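VIN1 (Oscarella pearsei, PDB 6BFI) binds actin filaments and may play a role in cell-cell adhesion, as a sponge member of the vinculin/alpha-catenin family. Local coordinates at residues Met651-Met657 / Arg700-Met704; Val677-Ala681 / Val807-Arg812; Ala726-Ala730 / Leu770-Ala774. All blocks are in the same frame, centred on the assembly; numbering follows the deposited sequence.

Contact 1 (Met651-Met657 / Arg700-Met704); sequences MQEAEEM and RKMAM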
loop_
_atom_site.group_PDB
_atom_site.type_symbol
_atom_site.label_atom_id
_atom_site.label_comp_id
_atom_site.label_asym_id
_atom_site.label_seq_id
_atom_site.Cartn_x
_atom_site.Cartn_y
_atom_site.Cartn_z
ATOM N N MET A 651 16.592 -28.760 13.397
ATOM C CA MET A 651 15.869 -28.513 12.156
ATOM C C MET A 651 15.221 -29.781 11.616
ATOM O O MET A 651 14.228 -29.702 10.885
ATOM C CB MET A 651 16.809 -27.908 11.116
ATOM C CG MET A 651 17.511 -26.638 11.578
ATOM S SD MET A 651 16.377 -25.283 11.940
ATOM C CE MET A 651 16.286 -25.348 13.729
ATOM N N GLN A 652 15.767 -30.951 11.955
ATOM C CA GLN A 652 15.140 -32.206 11.548
ATOM C C GLN A 652 13.834 -32.428 12.300
ATOM O O GLN A 652 12.810 -32.785 11.700
ATOM C CB GLN A 652 16.102 -33.373 11.777
ATOM C CG GLN A 652 15.445 -34.747 11.739
ATOM C CD GLN A 652 14.927 -35.123 10.363
ATOM O OE1 GLN A 652 15.358 -34.570 9.349
ATOM N NE2 GLN A 652 13.998 -36.071 10.321
ATOM N N GLU A 653 13.851 -32.219 13.620
ATOM C CA GLU A 653 12.617 -32.309 14.392
ATOM C C GLU A 653 11.602 -31.277 13.918
ATOM O O GLU A 653 10.400 -31.559 13.859
ATOM C CB GLU A 653 12.909 -32.129 15.880
ATOM C CG GLU A 653 11.669 -32.176 16.758
ATOM C CD GLU A 653 11.965 -31.833 18.204
ATOM O OE1 GLU A 653 13.158 -31.781 18.571
ATOM O OE2 GLU A 653 11.004 -31.614 18.971
ATOM N N ALA A 654 12.071 -30.075 13.567
ATOM C CA ALA A 654 11.160 -29.072 13.024
ATOM C C ALA A 654 10.598 -29.492 11.671
ATOM O O ALA A 654 9.447 -29.172 11.354
ATOM C CB ALA A 654 11.870 -27.724 12.916
ATOM N N GLU A 655 11.389 -30.203 10.862
ATOM C CA GLU A 655 10.877 -30.743 9.605
ATOM C C GLU A 655 9.771 -31.757 9.861
ATOM O O GLU A 655 8.710 -31.713 9.224
ATOM C CB GLU A 655 12.014 -31.384 8.807
ATOM C CG GLU A 655 12.820 -30.414 7.962
ATOM C CD GLU A 655 12.205 -30.179 6.596
ATOM O OE1 GLU A 655 11.656 -31.139 6.015
ATOM O OE2 GLU A 655 12.268 -29.033 6.105
ATOM N N GLU A 656 10.005 -32.684 10.795
ATOM C CA GLU A 656 8.976 -33.665 11.122
ATOM C C GLU A 656 7.723 -32.992 11.666
ATOM O O GLU A 656 6.603 -33.433 11.386
ATOM C CB GLU A 656 9.514 -34.685 12.124
ATOM C CG GLU A 656 10.533 -35.645 11.538
ATOM C CD GLU A 656 10.764 -36.848 12.426
ATOM O OE1 GLU A 656 10.048 -36.979 13.442
ATOM O OE2 GLU A 656 11.656 -37.663 12.108
ATOM N N MET A 657 7.889 -31.919 12.444
ATOM C CA MET A 657 6.728 -31.196 12.956
ATOM C C MET A 657 5.954 -30.530 11.826
ATOM O O MET A 657 4.722 -30.616 11.769
ATOM C CB MET A 657 7.161 -30.154 13.988
ATOM C CG MET A 657 7.613 -30.725 15.319
ATOM S SD MET A 657 7.665 -29.459 16.604
ATOM C CE MET A 657 8.612 -28.178 15.788
ATOM N N ARG A 700 11.264 -23.611 9.991
ATOM C CA ARG A 700 11.648 -24.621 10.976
ATOM C C ARG A 700 11.966 -23.978 12.321
ATOM O O ARG A 700 11.444 -24.389 13.367
ATOM C CB ARG A 700 12.851 -25.418 10.465
ATOM C CG ARG A 700 12.645 -26.109 9.126
ATOM C CD ARG A 700 13.905 -26.852 8.699
ATOM N NE ARG A 700 13.805 -27.388 7.345
ATOM C CZ ARG A 700 14.483 -26.925 6.299
ATOM N NH1 ARG A 700 15.328 -25.914 6.445
ATOM N NH2 ARG A 700 14.323 -27.480 5.106
ATOM N N LYS A 701 12.819 -22.948 12.304
ATOM C CA LYS A 701 13.185 -22.261 13.538
ATOM C C LYS A 701 11.964 -21.679 14.239
ATOM O O LYS A 701 11.858 -21.747 15.470
ATOM C CB LYS A 701 14.206 -21.164 13.235
ATOM C CG LYS A 701 15.544 -21.684 12.722
ATOM C CD LYS A 701 16.459 -20.537 12.321
ATOM C CE LYS A 701 17.835 -21.036 11.913
ATOM N NZ LYS A 701 18.527 -21.731 13.032
ATOM N N MET A 702 11.023 -21.117 13.476
ATOM C CA MET A 702 9.839 -20.522 14.091
ATOM C C MET A 702 8.953 -21.586 14.730
ATOM O O MET A 702 8.349 -21.348 15.786
ATOM C CB MET A 702 9.056 -19.716 13.054
ATOM C CG MET A 702 7.876 -18.946 13.628
ATOM S SD MET A 702 8.348 -17.560 14.695
ATOM C CE MET A 702 9.033 -16.418 13.494
ATOM N N ALA A 703 8.865 -22.767 14.106
ATOM C CA ALA A 703 8.149 -23.877 14.729
ATOM C C ALA A 703 8.819 -24.298 16.032
ATOM O O ALA A 703 8.140 -24.577 17.033
ATOM C CB ALA A 703 8.065 -25.059 13.763
ATOM N N MET A 704 10.156 -24.347 16.041
ATOM C CA MET A 704 10.864 -24.635 17.284
ATOM C C MET A 704 10.547 -23.594 18.350
ATOM O O MET A 704 10.366 -23.935 19.527
ATOM C CB MET A 704 12.369 -24.711 17.036
ATOM C CG MET A 704 12.777 -25.817 16.083
ATOM S SD MET A 704 12.017 -27.392 16.513
ATOM C CE MET A 704 12.730 -27.701 18.127
#
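Arg700 and Glu655 form the salt bridge of this contact, where helix 649-659 crosses helix 690-710 at 86° in an all-helical, vinculin-family fold. The guanidinium grips side-on, NE and NH2 converging on one oxygen: NE lies 2.6 Å from Glu655 OE2 and NH2 2.8 Å from the same atom. OE2 sits only 7° out of the guanidinium plane and offers its anti lone pair to NE, while NH2 meets it from above the carboxylate plane. The two planes stand 45° apart, and OE2 alone takes both bonds from Arg700; Glu655 OE1 is paired with Arg659. Extended from CG to NE, the Arg700 chain carries NE past the Met651 carbonyl to the acid. Beyond this pair the contact turns apolar. Ala654 CB rests against Arg700 CB at 3.5 Å, consistent with the helices coming close at this small residue. Met651 lays SD 3.8 Å from Lys701 CG, touching only the aliphatic part of a lysine whose NZ is paired with Glu728. Met704 acts as a knob, its side chain set among Met651, Glu653, Ala654 and Met657. Met657 crosses it at about a right angle, with CE 3.6 Å from Met704 SD.

Contact 2 (Val677-Ala681 / Val807-Arg812); sequences VFREA and VKDVIR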
loop_
_atom_site.group_PDB
_atom_site.type_symbol
_atom_site.label_atom_id
_atom_site.label_comp_id
_atom_site.label_asym_id
_atom_site.label_seq_id
_atom_site.Cartn_x
_atom_site.Cartn_y
_atom_site.Cartn_z
ATOM N N VAL A 677 4.164 -20.480 6.082
ATOM C CA VAL A 677 5.385 -20.071 5.390
ATOM C C VAL A 677 6.084 -21.280 4.778
ATOM O O VAL A 677 6.436 -21.283 3.588
ATOM C CB VAL A 677 6.314 -19.306 6.347
ATOM C CG1 VAL A 677 7.699 -19.196 5.754
ATOM C CG2 VAL A 677 5.751 -17.933 6.627
ATOM N N PHE A 678 6.299 -22.324 5.584
ATOM C CA PHE A 678 6.952 -23.533 5.093
ATOM C C PHE A 678 6.210 -24.115 3.899
ATOM O O PHE A 678 6.831 -24.605 2.951
ATOM C CB PHE A 678 7.052 -24.567 6.217
ATOM C CG PHE A 678 7.703 -25.856 5.803
ATOM C CD1 PHE A 678 9.080 -25.998 5.853
ATOM C CD2 PHE A 678 6.940 -26.928 5.370
ATOM C CE1 PHE A 678 9.683 -27.184 5.471
ATOM C CE2 PHE A 678 7.537 -28.113 4.988
ATOM C CZ PHE A 678 8.911 -28.240 5.040
ATOM N N ARG A 679 4.878 -24.063 3.925
ATOM C CA ARG A 679 4.101 -24.593 2.813
ATOM C C ARG A 679 4.183 -23.688 1.593
ATOM O O ARG A 679 4.158 -24.178 0.459
ATOM C CB ARG A 679 2.649 -24.785 3.241
ATOM C CG ARG A 679 1.868 -25.732 2.361
ATOM C CD ARG A 679 0.671 -26.296 3.105
ATOM N NE ARG A 679 1.059 -27.011 4.321
ATOM C CZ ARG A 679 0.924 -26.525 5.552
ATOM N NH1 ARG A 679 0.405 -25.319 5.736
ATOM N NH2 ARG A 679 1.306 -27.245 6.599
ATOM N N GLU A 680 4.279 -22.372 1.800
ATOM C CA GLU A 680 4.465 -21.469 0.669
ATOM C C GLU A 680 5.793 -21.730 -0.028
ATOM O O GLU A 680 5.862 -21.762 -1.262
ATOM C CB GLU A 680 4.379 -20.013 1.133
ATOM C CG GLU A 680 4.572 -18.988 0.023
ATOM C CD GLU A 680 3.427 -18.978 -0.971
ATOM O OE1 GLU A 680 2.301 -19.360 -0.588
ATOM O OE2 GLU A 680 3.655 -18.591 -2.137
ATOM N N ALA A 681 6.860 -21.931 0.746
ATOM C CA ALA A 681 8.171 -22.170 0.156
ATOM C C ALA A 681 8.378 -23.614 -0.289
ATOM O O ALA A 681 9.306 -23.876 -1.064
ATOM C CB ALA A 681 9.270 -21.779 1.146
ATOM N N VAL A 807 7.334 -12.592 5.590
ATOM C CA VAL A 807 8.262 -13.460 4.867
ATOM C C VAL A 807 7.566 -14.132 3.689
ATOM O O VAL A 807 8.135 -14.248 2.596
ATOM C CB VAL A 807 8.883 -14.496 5.823
ATOM C CG1 VAL A 807 9.696 -15.524 5.044
ATOM C CG2 VAL A 807 9.755 -13.806 6.861
ATOM N N LYS A 808 6.328 -14.586 3.889
ATOM C CA LYS A 808 5.576 -15.215 2.806
ATOM C C LYS A 808 5.356 -14.241 1.649
ATOM O O LYS A 808 5.659 -14.548 0.480
ATOM C CB LYS A 808 4.250 -15.734 3.362
ATOM C CG LYS A 808 3.207 -16.118 2.341
ATOM C CD LYS A 808 1.975 -16.653 3.053
ATOM C CE LYS A 808 0.834 -16.909 2.090
ATOM N NZ LYS A 808 -0.345 -17.495 2.785
ATOM N N ASP A 809 4.847 -13.045 1.960
ATOM C CA ASP A 809 4.683 -12.033 0.923
ATOM C C ASP A 809 6.015 -11.669 0.277
ATOM O O ASP A 809 6.043 -11.242 -0.882
ATOM C CB ASP A 809 4.006 -10.791 1.502
ATOM C CG ASP A 809 2.558 -11.042 1.881
ATOM O OD1 ASP A 809 1.876 -11.797 1.157
ATOM O OD2 ASP A 809 2.104 -10.488 2.904
ATOM N N VAL A 810 7.125 -11.840 1.000
ATOM C CA VAL A 810 8.439 -11.610 0.408
ATOM C C VAL A 810 8.793 -12.730 -0.566
ATOM O O VAL A 810 9.463 -12.489 -1.577
ATOM C CB VAL A 810 9.503 -11.449 1.512
ATOM C CG1 VAL A 810 10.907 -11.642 0.956
ATOM C CG2 VAL A 810 9.391 -10.075 2.152
ATOM N N ILE A 811 8.355 -13.962 -0.288
ATOM C CA ILE A 811 8.518 -15.037 -1.266
ATOM C C ILE A 811 7.825 -14.661 -2.567
ATOM O O ILE A 811 8.440 -14.631 -3.641
ATOM C CB ILE A 811 7.968 -16.366 -0.721
ATOM C CG1 ILE A 811 8.629 -16.747 0.599
ATOM C CG2 ILE A 811 8.158 -17.479 -1.744
ATOM C CD1 ILE A 811 7.980 -17.952 1.229
ATOM N N ARG A 812 6.526 -14.352 -2.482
ATOM C CA ARG A 812 5.782 -14.059 -3.704
ATOM C C ARG A 812 6.331 -12.824 -4.416
ATOM O O ARG A 812 6.491 -12.824 -5.644
ATOM C CB ARG A 812 4.297 -13.890 -3.387
ATOM C CG ARG A 812 3.655 -15.145 -2.823
ATOM C CD ARG A 812 2.170 -14.953 -2.576
ATOM N NE ARG A 812 1.576 -16.122 -1.938
ATOM C CZ ARG A 812 0.294 -16.223 -1.609
ATOM N NH1 ARG A 812 -0.539 -15.221 -1.861
ATOM N NH2 ARG A 812 -0.159 -17.328 -1.033
#
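Two nearly parallel helices of a helical bundle meet here, with 11° between the segment axes and a closest axis approach of 9.7 Å: helix 669-682 lies beside helix 786-817 in the vinculin-family fold. Val677 CG1 lies 4.2 Å from Val807 CG1. Val677 and Ile811 touch Val695 of helix 690-710, which places the apolar side of the contact against a third helix. Glu680 has the largest share of the buried surface. Its CG is anti to the backbone N and the chain bends at chi2, directing the carboxylate across the Arg812 side chain at about a right angle. Arg812 is fully extended and meets the acid with its NE/NH2 edge. The NH2 bond to Glu680 OE1 is 3.2 Å and fairly straight, at 164°, while the NE bond to OE2 is weak. OE1 lies almost in the guanidinium plane, yet NH2 approaches from above the carboxylate plane, the two planes being 56° apart. Lys808 NZ is 4.7 Å from Glu680 OE1, beyond direct pairing but near enough that its charge probably favours the ionised acid. Ile811 runs past Glu680 in the opposite direction, its CD1 methyl 3.8 Å from Glu680 CG and 4.0 Å from Ala681 CB.

Contact 3 (Ala726-Ala730 / Leu770-Ala774); sequences AKEIA and LKILA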
loop_
_atom_site.group_PDB
_atom_site.type_symbol
_atom_site.label_atom_id
_atom_site.label_comp_id
_atom_site.label_asym_id
_atom_site.label_seq_id
_atom_site.Cartn_x
_atom_site.Cartn_y
_atom_site.Cartn_z
ATOM N N ALA A 726 14.967 -17.154 19.095
ATOM C CA ALA A 726 14.591 -15.830 18.608
ATOM C C ALA A 726 15.767 -15.133 17.942
ATOM O O ALA A 726 15.611 -14.515 16.881
ATOM C CB ALA A 726 14.048 -14.979 19.753
ATOM N N LYS A 727 16.954 -15.221 18.547
ATOM C CA LYS A 727 18.124 -14.591 17.944
ATOM C C LYS A 727 18.479 -15.244 16.610
ATOM O O LYS A 727 18.858 -14.555 15.652
ATOM C CB LYS A 727 19.306 -14.644 18.913
ATOM C CG LYS A 727 19.070 -13.870 20.201
ATOM C CD LYS A 727 20.380 -13.510 20.889
ATOM C CE LYS A 727 20.556 -14.267 22.196
ATOM N NZ LYS A 727 21.843 -13.916 22.859
ATOM N N GLU A 728 18.347 -16.570 16.524
ATOM C CA GLU A 728 18.620 -17.255 15.263
ATOM C C GLU A 728 17.629 -16.840 14.182
ATOM O O GLU A 728 18.013 -16.635 13.022
ATOM C CB GLU A 728 18.595 -18.770 15.474
ATOM C CG GLU A 728 19.930 -19.341 15.936
ATOM C CD GLU A 728 19.807 -20.727 16.543
ATOM O OE1 GLU A 728 20.533 -21.013 17.519
ATOM O OE2 GLU A 728 18.983 -21.527 16.052
ATOM N N ILE A 729 16.350 -16.701 14.542
ATOM C CA ILE A 729 15.358 -16.226 13.580
ATOM C C ILE A 729 15.677 -14.803 13.145
ATOM O O ILE A 729 15.481 -14.433 11.982
ATOM C CB ILE A 729 13.941 -16.334 14.173
ATOM C CG1 ILE A 729 13.573 -17.796 14.411
ATOM C CG2 ILE A 729 12.916 -15.684 13.251
ATOM C CD1 ILE A 729 12.217 -17.983 15.046
ATOM N N ALA A 730 16.182 -13.982 14.070
ATOM C CA ALA A 730 16.542 -12.611 13.721
ATOM C C ALA A 730 17.686 -12.584 12.714
ATOM O O ALA A 730 17.644 -11.837 11.728
ATOM C CB ALA A 730 16.910 -11.828 14.981
ATOM N N LEU A 770 11.006 -8.944 17.948
ATOM C CA LEU A 770 10.917 -10.377 18.205
ATOM C C LEU A 770 11.882 -10.791 19.305
ATOM O O LEU A 770 11.509 -11.514 20.235
ATOM C CB LEU A 770 11.192 -11.166 16.922
ATOM C CG LEU A 770 11.202 -12.690 17.070
ATOM C CD1 LEU A 770 9.811 -13.217 17.399
ATOM C CD2 LEU A 770 11.744 -13.353 15.816
ATOM N N LYS A 771 13.137 -10.340 19.215
ATOM C CA LYS A 771 14.108 -10.694 20.245
ATOM C C LYS A 771 13.711 -10.119 21.598
ATOM O O LYS A 771 13.787 -10.812 22.622
ATOM C CB LYS A 771 15.503 -10.216 19.842
ATOM C CG LYS A 771 16.065 -10.936 18.628
ATOM C CD LYS A 771 17.505 -10.537 18.366
ATOM C CE LYS A 771 17.619 -9.061 18.041
ATOM N NZ LYS A 771 19.032 -8.673 17.780
ATOM N N ILE A 772 13.268 -8.859 21.624
ATOM C CA ILE A 772 12.868 -8.251 22.892
ATOM C C ILE A 772 11.690 -9.006 23.501
ATOM O O ILE A 772 11.700 -9.362 24.686
ATOM C CB ILE A 772 12.544 -6.759 22.694
ATOM C CG1 ILE A 772 13.798 -5.995 22.261
ATOM C CG2 ILE A 772 11.966 -6.167 23.970
ATOM C CD1 ILE A 772 13.557 -4.528 21.981
ATOM N N LEU A 773 10.660 -9.272 22.694
ATOM C CA LEU A 773 9.444 -9.883 23.218
ATOM C C LEU A 773 9.667 -11.332 23.624
ATOM O O LEU A 773 9.039 -11.811 24.576
ATOM C CB LEU A 773 8.322 -9.782 22.185
ATOM C CG LEU A 773 7.827 -8.361 21.889
ATOM C CD1 LEU A 773 6.850 -8.351 20.718
ATOM C CD2 LEU A 773 7.203 -7.736 23.122
ATOM N N ALA A 774 10.544 -12.049 22.916
ATOM C CA ALA A 774 10.896 -13.400 23.335
ATOM C C ALA A 774 11.690 -13.381 24.635
ATOM O O ALA A 774 11.512 -14.259 25.488
ATOM C CB ALA A 774 11.686 -14.103 22.236
#
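Lys771, Ala726 and Leu770 have the most surface buried where helix 718-745 and helix 763-778 run antiparallel, 174° between segment directions, as neighbours in a vinculin-family helical bundle. The axes approach to 9.2 Å, and the backbones come nearest at Ala726 and Lys771, whose CA atoms are 5.4 Å apart. Lys771 contributes through its methylene chain. CG is anti to the carbonyl carbon (chi1 -67°) and the chain bends at chi3, with CD 3.7 Å from Ala730 CB and CG 4.0 Å from Ala726 O. Lys727 crosses it at about a right angle, CG near Lys771 CD, so the two lysines meet through carbon rather than through their ammonium ends. Ala726 faces the partner helix directly: its CB meets Ala774 CB at 3.5 Å, a methyl-to-methyl approach, with Ala774 about one turn after Lys771 on its helix. Leu770 reaches to the other side of Ala726, with CG anti to the backbone N (chi1 177°). Its CD2 methyl lies 3.7 Å from Ile729 CG2, the branches crossing at about a right angle. Helices 786-817 and 690-710 continue this apolar layer, Leu803 and Met702 touching Ile729 while Leu796 touches Leu770. On the lysine side, Gln19 and Leu26 of helix 8-32 touch Lys727. No hydrogen bond or salt bridge joins the two segments; the contact therefore rests on the fit of alanine methyls, branched side chains and lysine methylenes, with no directional bond between the segments.

All three contacts are largely buried, but their chemistry differs. Contacts 1 and 2 each combine an arginine-carboxylate pair with apolar packing, whereas contact 3 is apolar across its segments. Contact 2 lies nearest the chain centre, about 19 Å between centres, with contact 3 at about 27 Å and contact 1 at about 33 Å, so the charged pairs do not follow distance from the centre. Helix 690-710 supplies one side of contact 1 and touches residues of both other contacts. The Lys701 NZ to Glu728 OE2 salt bridge joins contacts 1 and 3, and Phe678 packing on Glu655 joins contacts 1 and 2. Contacts 2 and 3 do not touch, their nearest atoms about 7 Å apart.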